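Local structure of metallo-beta-lactamase superfamily protein (Thermus thermophilus, 2ZWR) at residues A[82-87]-A[101-106]; A[46-51]-A[113-118]; A[149-154]-A[195-200]. The protein probably works as a hydrolase, holding a pair of zinc ions in a metallo-beta-lactamase fold. All blocks are in the same frame, centred on the assembly; numbering follows the deposited sequence.

Contact 1 (A[82-87]-A[101-106]); sequences PLYEGA and PPLPVR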
ATOM      1  N   PRO A  82       3.739  14.844  -3.932  1.00 11.67           N
ATOM      2  CA  PRO A  82       2.777  15.924  -3.685  1.00 11.58           C
ATOM      3  C   PRO A  82       1.581  15.474  -2.849  1.00 11.93           C
ATOM      4  O   PRO A  82       1.127  16.225  -1.989  1.00 11.83           O
ATOM      5  CB  PRO A  82       2.347  16.342  -5.099  1.00 11.78           C
ATOM      6  CG  PRO A  82       3.535  15.974  -5.952  1.00 11.63           C
ATOM      7  CD  PRO A  82       3.962  14.657  -5.382  1.00 11.23           C
ATOM      8  N   LEU A  83       1.097  14.256  -3.085  1.00 11.79           N
ATOM      9  CA  LEU A  83       0.040  13.682  -2.268  1.00 11.72           C
ATOM     10  C   LEU A  83       0.508  13.478  -0.822  1.00 11.68           C
ATOM     11  O   LEU A  83      -0.214  13.787   0.128  1.00 11.10           O
ATOM     12  CB  LEU A  83      -0.448  12.355  -2.860  1.00 11.60           C
ATOM     13  CG  LEU A  83      -1.219  12.357  -4.179  1.00 13.22           C
ATOM     14  CD1 LEU A  83      -1.465  10.929  -4.644  1.00 14.18           C
ATOM     15  CD2 LEU A  83      -2.536  13.103  -4.071  1.00 14.40           C
ATOM     16  N   TYR A  84       1.731  12.979  -0.674  1.00 11.74           N
ATOM     17  CA  TYR A  84       2.297  12.667   0.628  1.00 12.45           C
ATOM     18  C   TYR A  84       2.454  13.935   1.455  1.00 13.13           C
ATOM     19  O   TYR A  84       2.084  13.970   2.629  1.00 13.53           O
ATOM     20  CB  TYR A  84       3.634  11.956   0.437  1.00 11.92           C
ATOM     21  CG  TYR A  84       4.352  11.498   1.686  1.00 10.33           C
ATOM     22  CD1 TYR A  84       4.115  10.235   2.232  1.00  9.56           C
ATOM     23  CD2 TYR A  84       5.304  12.312   2.292  1.00  8.51           C
ATOM     24  CE1 TYR A  84       4.806   9.802   3.369  1.00  8.01           C
ATOM     25  CE2 TYR A  84       5.988  11.903   3.415  1.00  8.94           C
ATOM     26  CZ  TYR A  84       5.745  10.643   3.947  1.00 10.10           C
ATOM     27  OH  TYR A  84       6.435  10.256   5.074  1.00 11.37           O
ATOM     28  N   GLU A  85       2.967  14.982   0.820  1.00 13.85           N
ATOM     29  CA  GLU A  85       3.245  16.244   1.493  1.00 14.61           C
ATOM     30  C   GLU A  85       2.005  16.964   2.018  1.00 14.03           C
ATOM     31  O   GLU A  85       2.073  17.624   3.050  1.00 14.47           O
ATOM     32  CB  GLU A  85       4.056  17.155   0.569  1.00 15.32           C
ATOM     33  CG  GLU A  85       5.473  16.627   0.343  1.00 19.06           C
ATOM     34  CD  GLU A  85       6.231  17.372  -0.729  1.00 24.16           C
ATOM     35  OE1 GLU A  85       5.617  17.745  -1.755  1.00 25.44           O
ATOM     36  OE2 GLU A  85       7.460  17.571  -0.549  1.00 28.61           O
ATOM     37  N   GLY A  86       0.885  16.836   1.309  1.00 13.37           N
ATOM     38  CA  GLY A  86      -0.361  17.465   1.715  1.00 12.55           C
ATOM     39  C   GLY A  86      -1.407  16.532   2.293  1.00 11.93           C
ATOM     40  O   GLY A  86      -2.557  16.923   2.418  1.00 12.65           O
ATOM     41  N   ALA A  87      -1.011  15.317   2.679  1.00 10.94           N
ATOM     42  CA  ALA A  87      -1.962  14.286   3.099  1.00 10.52           C
ATOM     43  C   ALA A  87      -2.810  14.705   4.294  1.00 10.33           C
ATOM     44  O   ALA A  87      -3.983  14.373   4.362  1.00  9.82           O
ATOM     45  CB  ALA A  87      -1.250  12.968   3.390  1.00  9.86           C
ATOM     46  N   PRO A 101       2.741  13.533   7.404  1.00 15.05           N
ATOM     47  CA  PRO A 101       3.742  12.509   7.146  1.00 14.59           C
ATOM     48  C   PRO A 101       5.133  13.145   7.033  1.00 14.78           C
ATOM     49  O   PRO A 101       5.271  14.177   6.381  1.00 14.69           O
ATOM     50  CB  PRO A 101       3.283  11.905   5.816  1.00 14.23           C
ATOM     51  CG  PRO A 101       1.826  12.251   5.727  1.00 14.84           C
ATOM     52  CD  PRO A 101       1.745  13.607   6.321  1.00 14.50           C
ATOM     53  N   PRO A 102       6.150  12.549   7.690  1.00 14.74           N
ATOM     54  CA  PRO A 102       7.488  13.136   7.788  1.00 15.37           C
ATOM     55  C   PRO A 102       8.359  12.993   6.537  1.00 15.72           C
ATOM     56  O   PRO A 102       8.369  11.951   5.878  1.00 15.80           O
ATOM     57  CB  PRO A 102       8.124  12.358   8.953  1.00 15.07           C
ATOM     58  CG  PRO A 102       7.487  11.037   8.898  1.00 14.90           C
ATOM     59  CD  PRO A 102       6.067  11.269   8.417  1.00 15.10           C
ATOM     60  N   LEU A 103       9.103  14.046   6.243  1.00 16.55           N
ATOM     61  CA  LEU A 103      10.120  14.009   5.200  1.00 16.86           C
ATOM     62  C   LEU A 103      11.510  13.891   5.826  1.00 17.25           C
ATOM     63  O   LEU A 103      11.702  14.309   6.971  1.00 17.41           O
ATOM     64  CB  LEU A 103      10.016  15.259   4.333  1.00 16.99           C
ATOM     65  CG  LEU A 103       8.741  15.298   3.485  1.00 17.45           C
ATOM     66  CD1 LEU A 103       8.340  16.728   3.190  1.00 19.19           C
ATOM     67  CD2 LEU A 103       8.906  14.488   2.201  1.00 17.26           C
ATOM     68  N   PRO A 104      12.492  13.336   5.079  1.00 17.33           N
ATOM     69  CA  PRO A 104      12.413  12.893   3.688  1.00 16.98           C
ATOM     70  C   PRO A 104      11.927  11.449   3.521  1.00 16.75           C
ATOM     71  O   PRO A 104      11.837  10.697   4.499  1.00 16.61           O
ATOM     72  CB  PRO A 104      13.866  13.015   3.228  1.00 17.19           C
ATOM     73  CG  PRO A 104      14.629  12.618   4.429  1.00 17.58           C
ATOM     74  CD  PRO A 104      13.846  13.130   5.621  1.00 17.51           C
ATOM     75  N   VAL A 105      11.601  11.083   2.283  1.00 16.12           N
ATOM     76  CA  VAL A 105      11.306   9.698   1.944  1.00 15.76           C
ATOM     77  C   VAL A 105      12.406   9.146   1.040  1.00 15.18           C
ATOM     78  O   VAL A 105      13.137   9.914   0.418  1.00 15.58           O
ATOM     79  CB  VAL A 105       9.907   9.528   1.274  1.00 15.39           C
ATOM     80  CG1 VAL A 105       8.827  10.125   2.147  1.00 16.30           C
ATOM     81  CG2 VAL A 105       9.872  10.151  -0.114  1.00 15.76           C
ATOM     82  N   ARG A 106      12.507   7.822   0.985  1.00 14.56           N
ATOM     83  CA  ARG A 106      13.381   7.126   0.049  1.00 14.21           C
ATOM     84  C   ARG A 106      12.558   6.709  -1.163  1.00 13.90           C
ATOM     85  O   ARG A 106      11.398   6.318  -1.021  1.00 13.94           O
ATOM     86  CB  ARG A 106      14.022   5.898   0.704  1.00 14.42           C
ATOM     87  CG  ARG A 106      14.909   6.253   1.888  1.00 14.63           C
ATOM     88  CD  ARG A 106      15.551   5.036   2.509  1.00 16.92           C
ATOM     89  NE  ARG A 106      16.375   5.390   3.672  1.00 18.77           N
ATOM     90  CZ  ARG A 106      17.109   4.518   4.365  1.00 18.30           C
ATOM     91  NH1 ARG A 106      17.115   3.228   4.037  1.00 18.28           N
ATOM     92  NH2 ARG A 106      17.823   4.934   5.398  1.00 18.37           N
TER
HETATM   93  O   HOH W   1       4.450  15.576   4.471  1.00 28.71           O
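Y84 and P101 face each other where the last turn of helix 81-85 meets an extended, proline-rich loop, their CA atoms 6.7 Å apart; the helix leaves helical angles at G86 and a new one starts right after it. The Y84 ring carries most of the contact. With CG anti to the backbone N (chi1 -178°), the ring swings out from the helix and enters a slot whose two walls both come from 101-106. P101 lies over one face, its CB 3.6 Å from the ring centroid and shifted toward the hydroxyl end, while V105 sends CG1 over the opposite face, 4.0 Å from the same centroid. Both are CH-pi contacts; the two faces and the hydroxyl bond together restrict how the ring can turn. At the edge, the Y84 OH donates a hydrogen bond to the carbonyl O of P102, 2.7 Å away. It meets that oxygen at a C=O...O angle of 133°, tilted 29° from the carbonyl plane. Three of the six loop residues are prolines, and P104 follows a cis peptide bond. Two smaller contacts flank the ring: the P101 ring, through CG, rests on CB of A87 at 3.9 Å, and CD1 of L103 crosses the E85 side chain at about a right angle, touching CG and OE2. E85 also belongs to a zinc site seen in this protein but not bound to this chain, and the A87 side chain lies about 7 Å from that of the zinc ligand H56. Beyond the two segments, Y84 reaches V74 and L76 of strand 74-76 and V63 of helix 63-70, P102 packs on that same helix, and R106 pairs through its backbone with V74 and L76 where the loop joins strand 106-107, outermost in its sheet.

Contact 2 (A[46-51]-A[113-118]); sequences IPLAIL and RLFGFQ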
ATOM      1  N   ILE A  46       9.457  -6.395  14.493  1.00 16.13           N
ATOM      2  CA  ILE A  46       9.692  -4.957  14.408  1.00 15.80           C
ATOM      3  C   ILE A  46      10.048  -4.596  12.965  1.00 15.30           C
ATOM      4  O   ILE A  46      11.063  -5.063  12.449  1.00 15.15           O
ATOM      5  CB  ILE A  46      10.833  -4.482  15.348  1.00 15.80           C
ATOM      6  CG1 ILE A  46      10.736  -5.141  16.729  1.00 16.54           C
ATOM      7  CG2 ILE A  46      10.837  -2.947  15.465  1.00 16.04           C
ATOM      8  CD1 ILE A  46      12.030  -5.010  17.550  1.00 16.11           C
ATOM      9  N   PRO A  47       9.233  -3.744  12.315  1.00 14.89           N
ATOM     10  CA  PRO A  47       9.526  -3.384  10.919  1.00 14.49           C
ATOM     11  C   PRO A  47      10.856  -2.640  10.804  1.00 14.09           C
ATOM     12  O   PRO A  47      11.239  -1.906  11.722  1.00 14.50           O
ATOM     13  CB  PRO A  47       8.359  -2.460  10.535  1.00 14.05           C
ATOM     14  CG  PRO A  47       7.882  -1.898  11.842  1.00 14.60           C
ATOM     15  CD  PRO A  47       8.040  -3.039  12.825  1.00 14.95           C
ATOM     16  N   LEU A  48      11.553  -2.847   9.691  1.00 13.54           N
ATOM     17  CA  LEU A  48      12.805  -2.153   9.412  1.00 13.27           C
ATOM     18  C   LEU A  48      12.585  -0.940   8.513  1.00 12.80           C
ATOM     19  O   LEU A  48      13.474  -0.110   8.342  1.00 13.26           O
ATOM     20  CB  LEU A  48      13.804  -3.112   8.746  1.00 13.50           C
ATOM     21  CG  LEU A  48      14.239  -4.317   9.585  1.00 13.94           C
ATOM     22  CD1 LEU A  48      15.286  -5.133   8.853  1.00 14.96           C
ATOM     23  CD2 LEU A  48      14.733  -3.878  10.967  1.00 14.49           C
ATOM     24  N   ALA A  49      11.395  -0.851   7.939  1.00 12.13           N
ATOM     25  CA  ALA A  49      11.069   0.190   6.987  1.00 11.36           C
ATOM     26  C   ALA A  49       9.563   0.252   6.794  1.00 10.62           C
ATOM     27  O   ALA A  49       8.850  -0.711   7.063  1.00 10.79           O
ATOM     28  CB  ALA A  49      11.773  -0.091   5.633  1.00 11.25           C
ATOM     29  N   ILE A  50       9.094   1.401   6.319  1.00 10.30           N
ATOM     30  CA  ILE A  50       7.724   1.585   5.874  1.00  9.25           C
ATOM     31  C   ILE A  50       7.743   1.622   4.340  1.00  9.51           C
ATOM     32  O   ILE A  50       8.525   2.363   3.750  1.00  9.63           O
ATOM     33  CB  ILE A  50       7.097   2.887   6.481  1.00  9.35           C
ATOM     34  CG1 ILE A  50       6.837   2.692   7.990  1.00  9.06           C
ATOM     35  CG2 ILE A  50       5.809   3.289   5.722  1.00  8.05           C
ATOM     36  CD1 ILE A  50       6.384   3.938   8.773  1.00  8.73           C
ATOM     37  N   LEU A  51       6.917   0.781   3.707  1.00  9.44           N
ATOM     38  CA  LEU A  51       6.777   0.741   2.244  1.00  9.05           C
ATOM     39  C   LEU A  51       5.369   1.230   1.895  1.00  8.33           C
ATOM     40  O   LEU A  51       4.388   0.752   2.466  1.00  7.34           O
ATOM     41  CB  LEU A  51       6.995  -0.687   1.712  1.00  8.87           C
ATOM     42  CG  LEU A  51       8.415  -1.159   1.314  1.00 10.38           C
ATOM     43  CD1 LEU A  51       9.499  -0.829   2.341  1.00 10.03           C
ATOM     44  CD2 LEU A  51       8.436  -2.655   0.976  1.00  9.42           C
ATOM     45  N   ARG A 113      14.224  -3.735  -6.644  1.00 16.55           N
ATOM     46  CA  ARG A 113      14.108  -4.860  -5.714  1.00 17.24           C
ATOM     47  C   ARG A 113      14.438  -4.399  -4.308  1.00 16.76           C
ATOM     48  O   ARG A 113      15.516  -3.847  -4.080  1.00 16.47           O
ATOM     49  CB  ARG A 113      15.075  -5.991  -6.089  1.00 17.78           C
ATOM     50  CG  ARG A 113      14.481  -7.105  -6.910  1.00 20.97           C
ATOM     51  CD  ARG A 113      14.449  -6.755  -8.375  1.00 24.13           C
ATOM     52  NE  ARG A 113      14.589  -7.950  -9.207  1.00 27.10           N
ATOM     53  N   LEU A 114      13.518  -4.626  -3.372  1.00 15.99           N
ATOM     54  CA  LEU A 114      13.780  -4.338  -1.962  1.00 16.11           C
ATOM     55  C   LEU A 114      12.943  -5.238  -1.083  1.00 16.05           C
ATOM     56  O   LEU A 114      11.771  -5.503  -1.387  1.00 16.15           O
ATOM     57  CB  LEU A 114      13.546  -2.849  -1.601  1.00 16.26           C
ATOM     58  CG  LEU A 114      12.129  -2.303  -1.346  1.00 15.67           C
ATOM     59  CD1 LEU A 114      12.186  -0.921  -0.727  1.00 15.86           C
ATOM     60  CD2 LEU A 114      11.328  -2.253  -2.616  1.00 14.74           C
ATOM     61  N   PHE A 115      13.563  -5.705  -0.003  1.00 15.99           N
ATOM     62  CA  PHE A 115      12.936  -6.596   0.968  1.00 16.40           C
ATOM     63  C   PHE A 115      12.221  -7.773   0.317  1.00 16.58           C
ATOM     64  O   PHE A 115      11.150  -8.186   0.766  1.00 16.67           O
ATOM     65  CB  PHE A 115      11.985  -5.817   1.886  1.00 16.80           C
ATOM     66  CG  PHE A 115      12.673  -4.797   2.752  1.00 16.84           C
ATOM     67  CD1 PHE A 115      13.268  -5.175   3.956  1.00 17.65           C
ATOM     68  CD2 PHE A 115      12.704  -3.457   2.374  1.00 16.56           C
ATOM     69  CE1 PHE A 115      13.902  -4.229   4.768  1.00 17.20           C
ATOM     70  CE2 PHE A 115      13.320  -2.496   3.177  1.00 16.55           C
ATOM     71  CZ  PHE A 115      13.920  -2.881   4.379  1.00 17.23           C
ATOM     72  N   GLY A 116      12.828  -8.315  -0.739  1.00 16.99           N
ATOM     73  CA  GLY A 116      12.309  -9.504  -1.406  1.00 16.83           C
ATOM     74  C   GLY A 116      11.168  -9.235  -2.371  1.00 17.06           C
ATOM     75  O   GLY A 116      10.573 -10.187  -2.895  1.00 17.78           O
ATOM     76  N   PHE A 117      10.865  -7.954  -2.611  1.00 16.01           N
ATOM     77  CA  PHE A 117       9.806  -7.551  -3.547  1.00 15.26           C
ATOM     78  C   PHE A 117      10.366  -6.951  -4.835  1.00 15.49           C
ATOM     79  O   PHE A 117      11.440  -6.345  -4.842  1.00 15.27           O
ATOM     80  CB  PHE A 117       8.862  -6.508  -2.910  1.00 14.51           C
ATOM     81  CG  PHE A 117       8.061  -7.023  -1.731  1.00 14.27           C
ATOM     82  CD1 PHE A 117       7.068  -7.979  -1.906  1.00 13.01           C
ATOM     83  CD2 PHE A 117       8.291  -6.521  -0.452  1.00 13.06           C
ATOM     84  CE1 PHE A 117       6.333  -8.440  -0.820  1.00 14.27           C
ATOM     85  CE2 PHE A 117       7.570  -6.969   0.637  1.00 12.16           C
ATOM     86  CZ  PHE A 117       6.585  -7.928   0.460  1.00 13.31           C
ATOM     87  N   GLN A 118       9.615  -7.094  -5.919  1.00 15.57           N
ATOM     88  CA  GLN A 118       9.867  -6.329  -7.132  1.00 16.13           C
ATOM     89  C   GLN A 118       8.817  -5.217  -7.193  1.00 15.08           C
ATOM     90  O   GLN A 118       7.619  -5.471  -7.018  1.00 14.80           O
ATOM     91  CB  GLN A 118       9.789  -7.239  -8.361  1.00 15.97           C
ATOM     92  CG  GLN A 118       9.867  -6.516  -9.710  1.00 18.63           C
ATOM     93  CD  GLN A 118       9.675  -7.447 -10.925  1.00 19.27           C
ATOM     94  OE1 GLN A 118      10.046  -7.091 -12.046  1.00 24.84           O
ATOM     95  NE2 GLN A 118       9.104  -8.634 -10.704  1.00 21.31           N
TER
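The F115 ring is met obliquely by three side chains of 46-51: CB of A49 comes to 3.7 Å from CZ, CB of L48 sits near CE1, and L51 brings CD1 to within 4.1 Å of CD2. The F117 ring is likewise approached at a slant, by CD2 of L51 against its own CD2. L51 thus splits its two methyls between the rings, and its CD1 also meets CD1 of L114 tip to tip at 4.1 Å. No hydrogen bond crosses; the fit is wholly apolar. This is one end of the interface between the two sheets of the alpha-beta/beta-alpha sandwich of metallo-beta-lactamases, where strand 50-51 and the residues leading into it face the hairpin 113-114/117-121 at the edge of the other sheet. A type I' turn from L114 to F117 closes the hairpin, with L114 N to F117 O at 3.1 Å and F117 N to L114 O at 2.9 Å. F115 sits in the turn itself with positive phi (48°), and CG anti to its carbonyl carbon (chi1 -64°) directs the ring at the first sheet. V25 of strand 23-27 also touches both phenyl rings, and F132 of strand 130-134 packs on L51 and F117.

Contact 3 (A[149-154]-A[195-200]); sequences GSVGRY and RTNPFL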
ATOM      1  N   GLY A 149     -13.880  -8.019  -6.092  1.00 16.00           N
ATOM      2  CA  GLY A 149     -15.118  -7.602  -6.754  1.00 16.37           C
ATOM      3  C   GLY A 149     -15.192  -6.159  -7.234  1.00 16.64           C
ATOM      4  O   GLY A 149     -16.261  -5.699  -7.645  1.00 16.90           O
ATOM      5  N   SER A 150     -14.071  -5.441  -7.196  1.00 16.74           N
ATOM      6  CA  SER A 150     -14.039  -4.051  -7.647  1.00 17.40           C
ATOM      7  C   SER A 150     -12.619  -3.600  -7.957  1.00 17.81           C
ATOM      8  O   SER A 150     -11.679  -4.402  -7.922  1.00 17.96           O
ATOM      9  CB  SER A 150     -14.667  -3.117  -6.599  1.00 17.73           C
ATOM     10  OG  SER A 150     -14.839  -1.808  -7.137  1.00 18.74           O
ATOM     11  N   VAL A 151     -12.471  -2.314  -8.277  1.00 18.20           N
ATOM     12  CA  VAL A 151     -11.156  -1.720  -8.534  1.00 18.62           C
ATOM     13  C   VAL A 151     -11.045  -0.368  -7.839  1.00 19.51           C
ATOM     14  O   VAL A 151     -12.042   0.164  -7.330  1.00 19.36           O
ATOM     15  CB  VAL A 151     -10.822  -1.612 -10.048  1.00 18.41           C
ATOM     16  CG1 VAL A 151     -10.885  -2.975 -10.707  1.00 17.95           C
ATOM     17  CG2 VAL A 151     -11.741  -0.613 -10.760  1.00 18.51           C
ATOM     18  N   GLY A 152      -9.831   0.172  -7.780  1.00 20.47           N
ATOM     19  CA  GLY A 152      -9.616   1.463  -7.130  1.00 22.06           C
ATOM     20  C   GLY A 152     -10.437   2.580  -7.745  1.00 22.84           C
ATOM     21  O   GLY A 152     -10.652   2.605  -8.956  1.00 22.63           O
ATOM     22  N   ARG A 153     -10.916   3.490  -6.899  1.00 24.20           N
ATOM     23  CA  ARG A 153     -11.544   4.731  -7.365  1.00 25.51           C
ATOM     24  C   ARG A 153     -10.615   5.450  -8.344  1.00 25.83           C
ATOM     25  O   ARG A 153      -9.388   5.465  -8.165  1.00 25.65           O
ATOM     26  CB  ARG A 153     -11.862   5.653  -6.185  1.00 25.39           C
ATOM     27  CG  ARG A 153     -12.961   5.131  -5.257  1.00 26.74           C
ATOM     28  CD  ARG A 153     -13.208   6.061  -4.077  1.00 26.63           C
ATOM     29  NE  ARG A 153     -13.900   7.284  -4.486  1.00 29.69           N
ATOM     30  CZ  ARG A 153     -14.278   8.258  -3.660  1.00 31.06           C
ATOM     31  NH1 ARG A 153     -14.030   8.175  -2.361  1.00 31.64           N
ATOM     32  NH2 ARG A 153     -14.907   9.327  -4.140  1.00 32.87           N
ATOM     33  N   TYR A 154     -11.195   6.016  -9.393  1.00 26.72           N
ATOM     34  CA  TYR A 154     -10.430   6.844 -10.323  1.00 28.18           C
ATOM     35  C   TYR A 154     -11.041   8.245 -10.402  1.00 28.34           C
ATOM     36  O   TYR A 154     -11.049   8.885 -11.453  1.00 28.57           O
ATOM     37  CB  TYR A 154     -10.280   6.167 -11.700  1.00 29.09           C
ATOM     38  CG  TYR A 154     -11.546   5.534 -12.249  1.00 30.82           C
ATOM     39  CD1 TYR A 154     -11.980   4.283 -11.796  1.00 32.88           C
ATOM     40  CD2 TYR A 154     -12.312   6.185 -13.218  1.00 32.57           C
ATOM     41  CE1 TYR A 154     -13.144   3.695 -12.296  1.00 33.44           C
ATOM     42  CE2 TYR A 154     -13.480   5.605 -13.728  1.00 33.11           C
ATOM     43  CZ  TYR A 154     -13.888   4.360 -13.262  1.00 32.97           C
ATOM     44  OH  TYR A 154     -15.037   3.772 -13.760  1.00 33.39           O
ATOM     45  N   ARG A 195     -12.173 -14.171 -13.110  1.00 20.28           N
ATOM     46  CA  ARG A 195     -13.458 -14.838 -13.287  1.00 20.99           C
ATOM     47  C   ARG A 195     -14.679 -14.022 -12.849  1.00 21.09           C
ATOM     48  O   ARG A 195     -15.771 -14.228 -13.376  1.00 21.65           O
ATOM     49  CB  ARG A 195     -13.457 -16.198 -12.571  1.00 21.15           C
ATOM     50  CG  ARG A 195     -12.675 -17.323 -13.298  1.00 23.43           C
ATOM     51  CD  ARG A 195     -13.360 -17.805 -14.594  1.00 26.10           C
ATOM     52  NE  ARG A 195     -12.929 -19.152 -14.989  1.00 28.95           N
ATOM     53  CZ  ARG A 195     -12.267 -19.465 -16.104  1.00 29.12           C
ATOM     54  NH1 ARG A 195     -11.936 -18.527 -16.979  1.00 29.55           N
ATOM     55  NH2 ARG A 195     -11.937 -20.731 -16.345  1.00 29.23           N
ATOM     56  N   THR A 196     -14.509 -13.104 -11.896  1.00 21.17           N
ATOM     57  CA  THR A 196     -15.658 -12.476 -11.233  1.00 21.00           C
ATOM     58  C   THR A 196     -15.727 -10.951 -11.241  1.00 21.21           C
ATOM     59  O   THR A 196     -16.808 -10.390 -11.028  1.00 21.50           O
ATOM     60  CB  THR A 196     -15.733 -12.868  -9.755  1.00 21.12           C
ATOM     61  OG1 THR A 196     -14.511 -12.481  -9.110  1.00 21.06           O
ATOM     62  CG2 THR A 196     -15.971 -14.358  -9.590  1.00 21.30           C
ATOM     63  N   ASN A 197     -14.597 -10.278 -11.427  1.00 20.84           N
ATOM     64  CA  ASN A 197     -14.576  -8.816 -11.334  1.00 20.35           C
ATOM     65  C   ASN A 197     -15.313  -8.125 -12.495  1.00 20.68           C
ATOM     66  O   ASN A 197     -14.928  -8.289 -13.663  1.00 20.19           O
ATOM     67  CB  ASN A 197     -13.141  -8.302 -11.223  1.00 20.12           C
ATOM     68  CG  ASN A 197     -13.059  -6.905 -10.618  1.00 19.04           C
ATOM     69  OD1 ASN A 197     -13.637  -5.951 -11.133  1.00 17.78           O
ATOM     70  ND2 ASN A 197     -12.321  -6.782  -9.528  1.00 18.35           N
ATOM     71  N   PRO A 198     -16.353  -7.325 -12.173  1.00 20.92           N
ATOM     72  CA  PRO A 198     -17.141  -6.634 -13.195  1.00 21.80           C
ATOM     73  C   PRO A 198     -16.364  -5.582 -13.999  1.00 22.89           C
ATOM     74  O   PRO A 198     -16.815  -5.186 -15.080  1.00 22.98           O
ATOM     75  CB  PRO A 198     -18.260  -5.975 -12.386  1.00 21.70           C
ATOM     76  CG  PRO A 198     -17.706  -5.830 -11.022  1.00 21.36           C
ATOM     77  CD  PRO A 198     -16.839  -7.022 -10.816  1.00 20.98           C
ATOM     78  N   PHE A 199     -15.211  -5.141 -13.482  1.00 23.81           N
ATOM     79  CA  PHE A 199     -14.361  -4.165 -14.176  1.00 24.66           C
ATOM     80  C   PHE A 199     -13.316  -4.853 -15.071  1.00 25.57           C
ATOM     81  O   PHE A 199     -12.527  -4.186 -15.745  1.00 25.89           O
ATOM     82  CB  PHE A 199     -13.637  -3.252 -13.176  1.00 24.38           C
ATOM     83  CG  PHE A 199     -14.544  -2.351 -12.379  1.00 24.14           C
ATOM     84  CD1 PHE A 199     -14.793  -1.041 -12.800  1.00 24.16           C
ATOM     85  CD2 PHE A 199     -15.116  -2.792 -11.189  1.00 22.32           C
ATOM     86  CE1 PHE A 199     -15.613  -0.191 -12.051  1.00 24.21           C
ATOM     87  CE2 PHE A 199     -15.941  -1.959 -10.436  1.00 23.20           C
ATOM     88  CZ  PHE A 199     -16.187  -0.651 -10.863  1.00 23.91           C
ATOM     89  N   LEU A 200     -13.302  -6.182 -15.057  1.00 26.35           N
ATOM     90  CA  LEU A 200     -12.324  -6.952 -15.818  1.00 27.29           C
ATOM     91  C   LEU A 200     -12.984  -7.798 -16.915  1.00 27.91           C
ATOM     92  O   LEU A 200     -14.202  -8.031 -16.894  1.00 28.69           O
ATOM     93  CB  LEU A 200     -11.517  -7.845 -14.875  1.00 27.06           C
ATOM     94  CG  LEU A 200     -10.184  -7.389 -14.269  1.00 27.26           C
ATOM     95  CD1 LEU A 200     -10.124  -5.905 -13.877  1.00 26.36           C
ATOM     96  CD2 LEU A 200      -9.857  -8.274 -13.064  1.00 26.36           C
TER
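G149 and N197 bring their CA atoms to 4.8 Å where a short, weakly bonded strand around 150-151 passes the end of helix 190-196, which leaves helical angles at N197. Just beyond, an Asx turn and a type I beta turn share that asparagine: the N-H of F199 bonds to OD1 of N197 at 2.9 Å, and L200 N reaches N197 O. G149 has positive phi, a conformation that favours glycine. Its own carbonyl O meets the P198 ring, with CD 3.5 Å away.

N197 ties the segments together through its amide. Its CG stands anti to the backbone N (chi1 -159°), which carries ND2 across to S150 O at 2.9 Å, a fairly straight bond with an N-H...O angle of 164°. The acceptor lies in the N197 amide plane, yet the donor sits above the S150 carbonyl plane, 47° out of it. ND2 also donates to OE2 of E193, as does the backbone N of G149, so the carboxylate of helix 190-196 gathers donors from both segments.

F199 lays its ring beside the strand. V151 puts CG2 over one face, 3.8 Å from the ring centroid in a CH-pi contact, and CG1 against CB of F199. V151 reaches L168 of helix 161-171 as well, while Y154 packs on P161 and L164 of that helix and brings its OH near the F199 edge. In the loop after the strand, R153 O accepts a hydrogen bond from ND1 of the zinc ligand H125, a second-shell contact that probably orients the imidazole. From the same side of the ring as V151 CG2, S150 OG approaches F199 CE2 obliquely, to 3.5 Å.

Contact 2 is the buried one, joining the two sheets with carbon alone. Contacts 1 and 3 are only partly buried and lie on opposite sides of the chain's centre, about 29 Å apart between centres, and each adds side-chain-to-backbone hydrogen bonding to its CH-pi packing: a tyrosine hydroxyl in contact 1, an asparagine amide in contact 3. Contacts 1 and 2 share a neighbour, strand 74-76, and along the chain contact 1 falls between the two segments of contact 2; their nearest atoms are about 6 Å apart. Contact 3 follows later and instead holds the end of the modelled chain against a short strand and its following loop.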